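Local coordinates for uncharacterized protein (Kutzneria albida DSM 43870, PDB 5M6Q), which is a microbial transglutaminase that probably couples glutamine side chains of proteins to amines by acyl transfer, at residues A[1-9]-A[180-188]; A[122-133]-A[211-222]. One frame throughout, in Å; residues are numbered along the deposited sequence.

Overall arrangement
Both contacts belong to the antiparallel sheet at the core of this single-chain enzyme, with centres about 17 Å apart. Contact 2, close to the centre of the molecule, pairs the neighbouring strands 122-131 and 214-223; contact 1 lies further out, where the N-terminal residues 1-9 pack on the hairpin end leading into strand 184-188. Strand 174-179 separates strands 184-188 and 122-131. The segments alternate along the sequence, in the order 1-9, 122-133, 180-188, 211-222, so the two contacts cross along the chain. They also touch: the Trp185 ring packs on Ile126, Ser128 and Phe217, with Trp185 CZ3 3.5 Å from Ser128 CB, joining the hairpin to the central strand pair.

Contact 1 of 2, residues A[1-9]-A[180-188]; sequences APLAPPLAE and QDTNTWWHA
Asp181 makes the first touch, its CB lying 4.0 Å from Pro2 CB near the protein surface. Its carboxylate reaches the N-terminal segment through a water, which donates to Asp181 OD2 and accepts from Leu3 N. No direct hydrogen bond joins the two segments, so water and apolar packing do the work.

Thr182 is the centre of the contact. With OG1 placed between its backbone N and carbonyl carbon (chi1 59°), the methyl CG2 is turned to the incoming chain and settles against the backbone from Ala4 to Pro6, 3.4 Å from Ala4 O and 3.7 Å from Pro6 N. Ala4 O is buried here without a hydrogen-bonding partner in the model, facing a methyl group instead. A second water accepts from Leu7 N and donates across a longer gap to Thr182 O. The two threonine hydroxyls are 2.8 Å apart, Thr182 OG1 to Thr184 OG1, a hydrogen bond that helps fix their rotations. With its OG1 turned to Thr182, Thr184 presents CG2 to Leu7, meeting CG and CD1 of that leucine equally, each at 3.9 Å.

Further along the strand, Trp186 offers the far end of its six-membered ring. Ala4 CB meets the ring edge in plane, 3.7 Å from Trp186 CH2, while Leu3 CD2 comes in obliquely at the same corner.

Asn183 and Thr184 together face Asp179 as a G1 beta bulge where strand 174-179 turns into strand 184-188, and Asp179 also binds Trp186 NE1. Around this hairpin end, Leu3 inserts against Ala24, Trp25 and Tyr28 of helix 18-28, while Ala4 reaches Trp16 of edge strand 13-17 and Gln199 of strand 196-200, so segment 1-9 bridges that helix and the outer strands of the sheet.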
loop_
_atom_site.group_PDB
_atom_site.type_symbol
_atom_site.label_atom_id
_atom_site.label_comp_id
_atom_site.label_asym_id
_atom_site.label_seq_id
_atom_site.Cartn_x
_atom_site.Cartn_y
_atom_site.Cartn_z
ATOM N N ALA A 1 21.315 3.223 3.907
ATOM C CA ALA A 1 21.036 3.114 5.340
ATOM C C ALA A 1 19.531 3.176 5.606
ATOM O O ALA A 1 18.903 4.216 5.388
ATOM C CB ALA A 1 21.754 4.214 6.109
ATOM N N PRO A 2 18.951 2.064 6.083
ATOM C CA PRO A 2 17.494 1.942 6.235
ATOM C C PRO A 2 16.887 2.923 7.247
ATOM O O PRO A 2 17.592 3.492 8.084
ATOM C CB PRO A 2 17.315 0.491 6.703
ATOM C CG PRO A 2 18.655 0.106 7.290
ATOM C CD PRO A 2 19.653 0.822 6.449
ATOM N N LEU A 3 15.579 3.129 7.150
ATOM C CA LEU A 3 14.888 4.054 8.031
ATOM C C LEU A 3 15.053 3.603 9.481
ATOM O O LEU A 3 15.293 4.413 10.380
ATOM C CB LEU A 3 13.406 4.150 7.646
ATOM C CG LEU A 3 12.558 5.194 8.388
ATOM C CD1 LEU A 3 11.461 5.751 7.490
ATOM C CD2 LEU A 3 11.942 4.591 9.628
ATOM N N ALA A 4 14.929 2.295 9.681
ATOM C CA ALA A 4 15.034 1.680 10.991
ATOM C C ALA A 4 15.763 0.363 10.844
ATOM O O ALA A 4 15.768 -0.216 9.769
ATOM C CB ALA A 4 13.654 1.459 11.600
ATOM N N PRO A 5 16.377 -0.124 11.927
ATOM C CA PRO A 5 16.999 -1.441 11.811
ATOM C C PRO A 5 15.943 -2.536 11.685
ATOM O O PRO A 5 14.767 -2.304 11.979
ATOM C CB PRO A 5 17.787 -1.576 13.120
ATOM C CG PRO A 5 17.078 -0.703 14.073
ATOM C CD PRO A 5 16.564 0.464 13.265
ATOM N N PRO A 6 16.355 -3.720 11.234
ATOM C CA PRO A 6 15.421 -4.849 11.231
ATOM C C PRO A 6 14.979 -5.254 12.644
ATOM O O PRO A 6 15.522 -4.790 13.650
ATOM C CB PRO A 6 16.222 -5.971 10.562
ATOM C CG PRO A 6 17.655 -5.571 10.698
ATOM C CD PRO A 6 17.670 -4.070 10.663
ATOM N N LEU A 7 13.974 -6.111 12.701
ATOM C CA LEU A 7 13.497 -6.640 13.963
ATOM C C LEU A 7 14.466 -7.687 14.492
ATOM O O LEU A 7 15.119 -8.382 13.718
ATOM C CB LEU A 7 12.121 -7.264 13.793
ATOM C CG LEU A 7 11.016 -6.306 13.383
ATOM C CD1 LEU A 7 9.746 -7.087 13.064
ATOM C CD2 LEU A 7 10.777 -5.314 14.501
ATOM N N ALA A 8 14.536 -7.819 15.808
ATOM C CA ALA A 8 15.250 -8.941 16.404
ATOM C C ALA A 8 14.624 -10.252 15.933
ATOM O O ALA A 8 13.462 -10.287 15.520
ATOM C CB ALA A 8 15.227 -8.843 17.916
ATOM N N GLU A 9 15.395 -11.332 15.990
ATOM C CA GLU A 9 14.931 -12.625 15.494
ATOM C C GLU A 9 13.722 -13.152 16.264
ATOM O O GLU A 9 12.902 -13.881 15.716
ATOM C CB GLU A 9 16.072 -13.649 15.534
ATOM C CG GLU A 9 17.156 -13.404 14.475
ATOM C CD GLU A 9 18.315 -14.394 14.554
ATOM O OE1 GLU A 9 18.512 -15.008 15.628
ATOM O OE2 GLU A 9 19.029 -14.558 13.538
ATOM N N GLN A 180 11.080 -2.655 2.129
ATOM C CA GLN A 180 11.803 -3.747 1.506
ATOM C C GLN A 180 13.302 -3.701 1.814
ATOM O O GLN A 180 14.049 -4.554 1.357
ATOM C CB GLN A 180 11.541 -3.744 0.005
ATOM C CG GLN A 180 10.088 -4.131 -0.287
ATOM C CD GLN A 180 9.659 -3.915 -1.729
ATOM O OE1 GLN A 180 9.269 -2.814 -2.116
ATOM N NE2 GLN A 180 9.671 -4.985 -2.516
ATOM N N ASP A 181 13.736 -2.726 2.608
ATOM C CA ASP A 181 15.097 -2.756 3.126
ATOM C C ASP A 181 15.192 -3.793 4.244
ATOM O O ASP A 181 16.137 -4.591 4.291
ATOM C CB ASP A 181 15.528 -1.392 3.649
ATOM C CG ASP A 181 15.657 -0.358 2.555
ATOM O OD1 ASP A 181 15.959 -0.743 1.406
ATOM O OD2 ASP A 181 15.469 0.845 2.853
ATOM N N THR A 182 14.204 -3.792 5.133
ATOM C CA THR A 182 14.252 -4.671 6.296
ATOM C C THR A 182 13.210 -5.769 6.260
ATOM O O THR A 182 13.143 -6.572 7.179
ATOM C CB THR A 182 14.062 -3.894 7.609
ATOM O OG1 THR A 182 12.800 -3.213 7.597
ATOM C CG2 THR A 182 15.187 -2.903 7.816
ATOM N N ASN A 183 12.393 -5.799 5.213
ATOM C CA ASN A 183 11.334 -6.797 5.103
ATOM C C ASN A 183 10.346 -6.674 6.270
ATOM O O ASN A 183 9.952 -7.674 6.860
ATOM C CB ASN A 183 11.920 -8.215 5.058
ATOM C CG ASN A 183 10.936 -9.227 4.553
ATOM O OD1 ASN A 183 10.188 -8.958 3.607
ATOM N ND2 ASN A 183 10.908 -10.406 5.183
ATOM N N THR A 184 9.959 -5.445 6.603
ATOM C CA THR A 184 8.942 -5.220 7.630
ATOM C C THR A 184 7.788 -4.405 7.073
ATOM O O THR A 184 7.886 -3.813 6.002
ATOM C CB THR A 184 9.495 -4.493 8.866
ATOM O OG1 THR A 184 10.142 -3.275 8.468
ATOM C CG2 THR A 184 10.503 -5.378 9.601
ATOM N N TRP A 185 6.708 -4.375 7.839
ATOM C CA TRP A 185 5.466 -3.773 7.432
ATOM C C TRP A 185 5.100 -2.691 8.441
ATOM O O TRP A 185 4.988 -2.962 9.635
ATOM C CB TRP A 185 4.386 -4.853 7.316
ATOM C CG TRP A 185 4.733 -5.754 6.181
ATOM C CD1 TRP A 185 5.636 -6.781 6.194
ATOM C CD2 TRP A 185 4.263 -5.646 4.826
ATOM N NE1 TRP A 185 5.730 -7.341 4.937
ATOM C CE2 TRP A 185 4.894 -6.667 4.082
ATOM C CE3 TRP A 185 3.357 -4.799 4.177
ATOM C CZ2 TRP A 185 4.648 -6.861 2.718
ATOM C CZ3 TRP A 185 3.105 -4.999 2.830
ATOM C CH2 TRP A 185 3.751 -6.020 2.111
ATOM N N TRP A 186 4.976 -1.460 7.952
ATOM C CA TRP A 186 4.757 -0.307 8.817
ATOM C C TRP A 186 3.299 0.081 8.853
ATOM O O TRP A 186 2.693 0.355 7.820
ATOM C CB TRP A 186 5.611 0.864 8.340
ATOM C CG TRP A 186 7.065 0.597 8.535
ATOM C CD1 TRP A 186 7.864 -0.183 7.755
ATOM C CD2 TRP A 186 7.894 1.084 9.604
ATOM N NE1 TRP A 186 9.149 -0.202 8.266
ATOM C CE2 TRP A 186 9.192 0.568 9.397
ATOM C CE3 TRP A 186 7.661 1.896 10.718
ATOM C CZ2 TRP A 186 10.258 0.850 10.255
ATOM C CZ3 TRP A 186 8.723 2.180 11.565
ATOM C CH2 TRP A 186 10.002 1.662 11.327
ATOM N N HIS A 187 2.727 0.083 10.046
ATOM C CA HIS A 187 1.337 0.446 10.180
ATOM C C HIS A 187 1.162 1.212 11.483
ATOM O O HIS A 187 2.125 1.748 12.015
ATOM C CB HIS A 187 0.409 -0.791 10.096
ATOM C CG HIS A 187 0.765 -1.924 11.015
ATOM N ND1 HIS A 187 -0.178 -2.577 11.777
ATOM C CD2 HIS A 187 1.936 -2.562 11.246
ATOM C CE1 HIS A 187 0.399 -3.545 12.462
ATOM N NE2 HIS A 187 1.681 -3.562 12.156
ATOM N N ALA A 188 -0.065 1.312 11.967
ATOM C CA ALA A 188 -0.335 2.101 13.170
ATOM C C ALA A 188 -1.650 1.637 13.774
ATOM O O ALA A 188 -2.364 0.834 13.166
ATOM C CB ALA A 188 -0.367 3.620 12.858
HETATM O O HOH W 1 14.062 1.754 5.323
HETATM O O HOH W 2 13.251 -7.458 10.322
#

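Contact 2 of 2, residues A[122-133]-A[211-222]; sequences LKASIFSKRFYS and DFDEQVFTVAFA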
loop_
_atom_site.group_PDB
_atom_site.type_symbol
_atom_site.label_atom_id
_atom_site.label_comp_id
_atom_site.label_asym_id
_atom_site.label_seq_id
_atom_site.Cartn_x
_atom_site.Cartn_y
_atom_site.Cartn_z
ATOM N N LEU A 122 9.540 8.447 -10.434
ATOM C CA LEU A 122 8.585 7.499 -9.869
ATOM C C LEU A 122 9.217 6.172 -9.527
ATOM O O LEU A 122 10.197 5.755 -10.147
ATOM C CB LEU A 122 7.418 7.263 -10.836
ATOM C CG LEU A 122 6.527 8.482 -11.080
ATOM C CD1 LEU A 122 5.550 8.173 -12.178
ATOM C CD2 LEU A 122 5.799 8.931 -9.792
ATOM N N LYS A 123 8.647 5.507 -8.528
ATOM C CA LYS A 123 8.992 4.125 -8.249
ATOM C C LYS A 123 7.731 3.380 -7.831
ATOM O O LYS A 123 6.872 3.931 -7.138
ATOM C CB LYS A 123 10.052 4.030 -7.153
ATOM C CG LYS A 123 9.646 4.731 -5.881
ATOM C CD LYS A 123 10.386 4.203 -4.674
ATOM C CE LYS A 123 10.212 5.146 -3.480
ATOM N NZ LYS A 123 10.803 4.568 -2.235
ATOM N N ALA A 124 7.618 2.131 -8.261
ATOM C CA ALA A 124 6.525 1.281 -7.824
ATOM C C ALA A 124 6.786 0.800 -6.396
ATOM O O ALA A 124 7.865 0.302 -6.092
ATOM C CB ALA A 124 6.357 0.114 -8.767
ATOM N N SER A 125 5.801 0.974 -5.521
ATOM C CA SER A 125 5.929 0.605 -4.121
ATOM C C SER A 125 4.781 -0.307 -3.740
ATOM O O SER A 125 3.813 -0.398 -4.475
ATOM C CB SER A 125 5.952 1.845 -3.237
ATOM O OG SER A 125 7.118 2.600 -3.501
ATOM N N ILE A 126 4.909 -0.999 -2.612
ATOM C CA ILE A 126 3.910 -1.977 -2.179
ATOM C C ILE A 126 3.386 -1.604 -0.804
ATOM O O ILE A 126 4.133 -1.144 0.067
ATOM C CB ILE A 126 4.478 -3.411 -2.163
ATOM C CG1 ILE A 126 4.805 -3.867 -3.582
ATOM C CG2 ILE A 126 3.512 -4.419 -1.484
ATOM C CD1 ILE A 126 5.417 -5.247 -3.637
ATOM N N PHE A 127 2.090 -1.777 -0.622
ATOM C CA PHE A 127 1.531 -1.766 0.710
ATOM C C PHE A 127 0.474 -2.844 0.745
ATOM O O PHE A 127 0.012 -3.291 -0.296
ATOM C CB PHE A 127 0.968 -0.389 1.073
ATOM C CG PHE A 127 -0.120 0.078 0.166
ATOM C CD1 PHE A 127 -1.443 -0.251 0.420
ATOM C CD2 PHE A 127 0.171 0.872 -0.934
ATOM C CE1 PHE A 127 -2.463 0.190 -0.421
ATOM C CE2 PHE A 127 -0.841 1.306 -1.781
ATOM C CZ PHE A 127 -2.157 0.972 -1.513
ATOM N N SER A 128 0.098 -3.265 1.945
ATOM C CA SER A 128 -0.901 -4.293 2.118
ATOM C C SER A 128 -2.075 -3.732 2.869
ATOM O O SER A 128 -1.917 -3.097 3.916
ATOM C CB SER A 128 -0.339 -5.489 2.880
ATOM O OG SER A 128 -1.355 -6.461 3.025
ATOM N N LYS A 129 -3.259 -3.994 2.348
ATOM C CA LYS A 129 -4.463 -3.489 2.954
ATOM C C LYS A 129 -5.325 -4.637 3.445
ATOM O O LYS A 129 -5.566 -5.606 2.727
ATOM C CB LYS A 129 -5.242 -2.621 1.957
ATOM C CG LYS A 129 -6.575 -2.128 2.470
ATOM C CD LYS A 129 -7.403 -1.555 1.295
ATOM C CE LYS A 129 -8.794 -1.166 1.729
ATOM N NZ LYS A 129 -8.791 -0.136 2.827
ATOM N N ARG A 130 -5.790 -4.512 4.678
ATOM C CA ARG A 130 -6.716 -5.460 5.254
ATOM C C ARG A 130 -8.065 -4.769 5.421
ATOM O O ARG A 130 -8.140 -3.600 5.822
ATOM C CB ARG A 130 -6.203 -5.982 6.601
ATOM C CG ARG A 130 -4.785 -6.565 6.549
ATOM C CD ARG A 130 -4.408 -7.270 7.855
ATOM N NE ARG A 130 -5.331 -8.356 8.199
ATOM C CZ ARG A 130 -5.247 -9.101 9.301
ATOM N NH1 ARG A 130 -4.264 -8.902 10.174
ATOM N NH2 ARG A 130 -6.142 -10.052 9.531
ATOM N N PHE A 131 -9.126 -5.487 5.106
ATOM C CA PHE A 131 -10.452 -4.893 5.103
ATOM C C PHE A 131 -11.536 -5.953 5.272
ATOM O O PHE A 131 -11.253 -7.147 5.396
ATOM C CB PHE A 131 -10.666 -4.086 3.810
ATOM C CG PHE A 131 -10.588 -4.911 2.540
ATOM C CD1 PHE A 131 -9.358 -5.278 2.001
ATOM C CD2 PHE A 131 -11.749 -5.285 1.868
ATOM C CE1 PHE A 131 -9.281 -6.008 0.825
ATOM C CE2 PHE A 131 -11.682 -6.025 0.676
ATOM C CZ PHE A 131 -10.448 -6.389 0.158
ATOM N N TYR A 132 -12.781 -5.497 5.303
ATOM C CA TYR A 132 -13.937 -6.357 5.500
ATOM C C TYR A 132 -14.663 -6.527 4.166
ATOM O O TYR A 132 -14.854 -5.565 3.426
ATOM C CB TYR A 132 -14.854 -5.748 6.566
ATOM C CG TYR A 132 -16.077 -6.554 6.948
ATOM C CD1 TYR A 132 -15.983 -7.879 7.328
ATOM C CD2 TYR A 132 -17.327 -5.961 6.956
ATOM C CE1 TYR A 132 -17.117 -8.598 7.700
ATOM C CE2 TYR A 132 -18.454 -6.657 7.330
ATOM C CZ TYR A 132 -18.350 -7.966 7.702
ATOM O OH TYR A 132 -19.500 -8.633 8.055
ATOM N N SER A 133 -15.055 -7.757 3.865
ATOM C CA SER A 133 -15.593 -8.104 2.554
ATOM C C SER A 133 -17.009 -7.607 2.344
ATOM O O SER A 133 -17.396 -7.310 1.221
ATOM C CB SER A 133 -15.565 -9.617 2.353
ATOM O OG SER A 133 -16.364 -10.251 3.322
ATOM N N ASP A 211 -11.697 -8.000 12.927
ATOM C CA ASP A 211 -11.994 -6.817 12.119
ATOM C C ASP A 211 -12.087 -7.132 10.634
ATOM O O ASP A 211 -12.914 -6.560 9.925
ATOM C CB ASP A 211 -10.916 -5.731 12.308
ATOM C CG ASP A 211 -10.657 -5.393 13.762
ATOM O OD1 ASP A 211 -10.091 -6.240 14.497
ATOM O OD2 ASP A 211 -10.986 -4.260 14.161
ATOM N N PHE A 212 -11.220 -8.029 10.167
ATOM C CA PHE A 212 -10.934 -8.165 8.740
ATOM C C PHE A 212 -11.053 -9.591 8.210
ATOM O O PHE A 212 -10.636 -10.521 8.878
ATOM C CB PHE A 212 -9.512 -7.689 8.449
ATOM C CG PHE A 212 -9.157 -6.391 9.099
ATOM C CD1 PHE A 212 -9.933 -5.254 8.876
ATOM C CD2 PHE A 212 -8.028 -6.299 9.907
ATOM C CE1 PHE A 212 -9.612 -4.055 9.476
ATOM C CE2 PHE A 212 -7.677 -5.099 10.503
ATOM C CZ PHE A 212 -8.472 -3.970 10.295
ATOM N N ASP A 213 -11.560 -9.773 6.993
ATOM C CA ASP A 213 -11.500 -11.114 6.405
ATOM C C ASP A 213 -10.856 -11.124 5.013
ATOM O O ASP A 213 -10.812 -12.156 4.341
ATOM C CB ASP A 213 -12.895 -11.760 6.365
ATOM C CG ASP A 213 -13.903 -10.979 5.536
ATOM O OD1 ASP A 213 -13.667 -9.795 5.206
ATOM O OD2 ASP A 213 -14.962 -11.564 5.216
ATOM N N GLU A 214 -10.326 -9.982 4.616
ATOM C CA GLU A 214 -9.643 -9.824 3.336
ATOM C C GLU A 214 -8.314 -9.108 3.513
ATOM O O GLU A 214 -8.183 -8.224 4.352
ATOM C CB GLU A 214 -10.499 -9.021 2.337
ATOM C CG GLU A 214 -11.830 -9.660 1.966
ATOM C CD GLU A 214 -11.700 -10.966 1.169
ATOM O OE1 GLU A 214 -10.600 -11.274 0.622
ATOM O OE2 GLU A 214 -12.723 -11.691 1.089
ATOM N N GLN A 215 -7.339 -9.499 2.703
ATOM C CA GLN A 215 -6.057 -8.828 2.652
ATOM C C GLN A 215 -5.582 -8.827 1.213
ATOM O O GLN A 215 -5.646 -9.853 0.539
ATOM C CB GLN A 215 -5.034 -9.516 3.563
ATOM C CG GLN A 215 -3.669 -8.835 3.546
ATOM C CD GLN A 215 -2.766 -9.321 4.670
ATOM O OE1 GLN A 215 -3.194 -10.081 5.527
ATOM N NE2 GLN A 215 -1.516 -8.876 4.671
ATOM N N VAL A 216 -5.132 -7.668 0.741
ATOM C CA VAL A 216 -4.563 -7.529 -0.595
ATOM C C VAL A 216 -3.172 -6.912 -0.516
ATOM O O VAL A 216 -2.825 -6.256 0.453
ATOM C CB VAL A 216 -5.457 -6.663 -1.525
ATOM C CG1 VAL A 216 -6.810 -7.329 -1.760
ATOM C CG2 VAL A 216 -5.629 -5.270 -0.952
ATOM N N PHE A 217 -2.387 -7.129 -1.564
ATOM C CA PHE A 217 -1.092 -6.518 -1.692
ATOM C C PHE A 217 -1.148 -5.644 -2.931
ATOM O O PHE A 217 -1.453 -6.114 -4.027
ATOM C CB PHE A 217 -0.000 -7.582 -1.782
ATOM C CG PHE A 217 0.092 -8.428 -0.554
ATOM C CD1 PHE A 217 0.931 -8.061 0.487
ATOM C CD2 PHE A 217 -0.703 -9.547 -0.410
ATOM C CE1 PHE A 217 0.998 -8.824 1.624
ATOM C CE2 PHE A 217 -0.638 -10.312 0.728
ATOM C CZ PHE A 217 0.208 -9.949 1.743
ATOM N N THR A 218 -0.835 -4.375 -2.737
ATOM C CA THR A 218 -1.173 -3.343 -3.698
ATOM C C THR A 218 0.072 -2.643 -4.162
ATOM O O THR A 218 0.967 -2.345 -3.374
ATOM C CB THR A 218 -2.160 -2.326 -3.083
ATOM O OG1 THR A 218 -3.341 -3.022 -2.677
ATOM C CG2 THR A 218 -2.527 -1.222 -4.083
ATOM N N VAL A 219 0.134 -2.409 -5.460
ATOM C CA VAL A 219 1.257 -1.724 -6.063
ATOM C C VAL A 219 0.799 -0.343 -6.452
ATOM O O VAL A 219 -0.260 -0.190 -7.061
ATOM C CB VAL A 219 1.785 -2.497 -7.284
ATOM C CG1 VAL A 219 3.020 -1.806 -7.845
ATOM C CG2 VAL A 219 2.075 -3.933 -6.921
ATOM N N ALA A 220 1.587 0.663 -6.105
ATOM C CA ALA A 220 1.265 2.039 -6.457
ATOM C C ALA A 220 2.552 2.794 -6.712
ATOM O O ALA A 220 3.618 2.420 -6.207
ATOM C CB ALA A 220 0.454 2.719 -5.343
ATOM N N PHE A 221 2.466 3.860 -7.495
ATOM C CA PHE A 221 3.631 4.679 -7.743
ATOM C C PHE A 221 3.862 5.639 -6.605
ATOM O O PHE A 221 2.955 6.324 -6.145
ATOM C CB PHE A 221 3.503 5.423 -9.077
ATOM C CG PHE A 221 3.806 4.548 -10.253
ATOM C CD1 PHE A 221 5.086 4.061 -10.439
ATOM C CD2 PHE A 221 2.810 4.167 -11.138
ATOM C CE1 PHE A 221 5.381 3.243 -11.499
ATOM C CE2 PHE A 221 3.100 3.349 -12.211
ATOM C CZ PHE A 221 4.388 2.878 -12.388
ATOM N N ALA A 222 5.087 5.634 -6.115
ATOM C CA ALA A 222 5.516 6.613 -5.138
ATOM C C ALA A 222 6.425 7.606 -5.850
ATOM O O ALA A 222 7.049 7.282 -6.857
ATOM C CB ALA A 222 6.240 5.945 -3.966
HETATM O O HOH W 3 -7.458 -9.574 6.742
#
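Strands 122-131 and 214-222 run antiparallel, their axes at 143°, and are laced by paired backbone hydrogen bonds from Lys123-Ala222 through Phe131-Glu214. Two phenylalanines lie across this ladder on the same face of the sheet. Phe131, with CG held between its own N and carbonyl carbon (chi1 62°), swings back over its partner, and Glu214 CB sits 3.5 Å from the Phe131 ring centroid in a CH-pi contact, while Val216 CG1 meets the ring edge. Phe127, four residues earlier, does the same: Thr218 CB lies over one face, 3.9 Å from the Phe127 ring centroid, and Ala220 CB is at the edge.

On the other face, Ser128 OG is gripped in two ways. It donates to Val216 O at 3.0 Å from above the carbonyl plane, while Lys129 N reaches that oxygen from the opposite side, and it accepts from Gln215 NE2 at 2.9 Å. The same hydroxyl rests over the Phe217 ring. Arg130 lays CB over one face of the Phe212 ring, and Asp211 CB covers the other. Arg130 NE and Glu214 O share a bridging water, 2.9 Å from Arg130 NE, and Arg130 NH1 hydrogen-bonds to the carbonyl oxygens of Tyr205 and Arg207.

At the strand ends, Asp213 takes Ser133 with both carboxylate oxygens on their syn lone pairs: Ser133 N to OD1 at 2.8 Å and Ser133 OG to OD2 at 2.7 Å. The Glu214 carboxylate instead forms a salt bridge with Arg149.

The backbone N atoms of Asp213 and Glu214 both donate to Phe131 O, a classic beta bulge. The pair is central to the sheet, helix 70-84 packing beside Ile126 and Phe217 and helix 47-53 beside Phe127 and Ala220, consistent with the helix-flanked sheet of microbial transglutaminases.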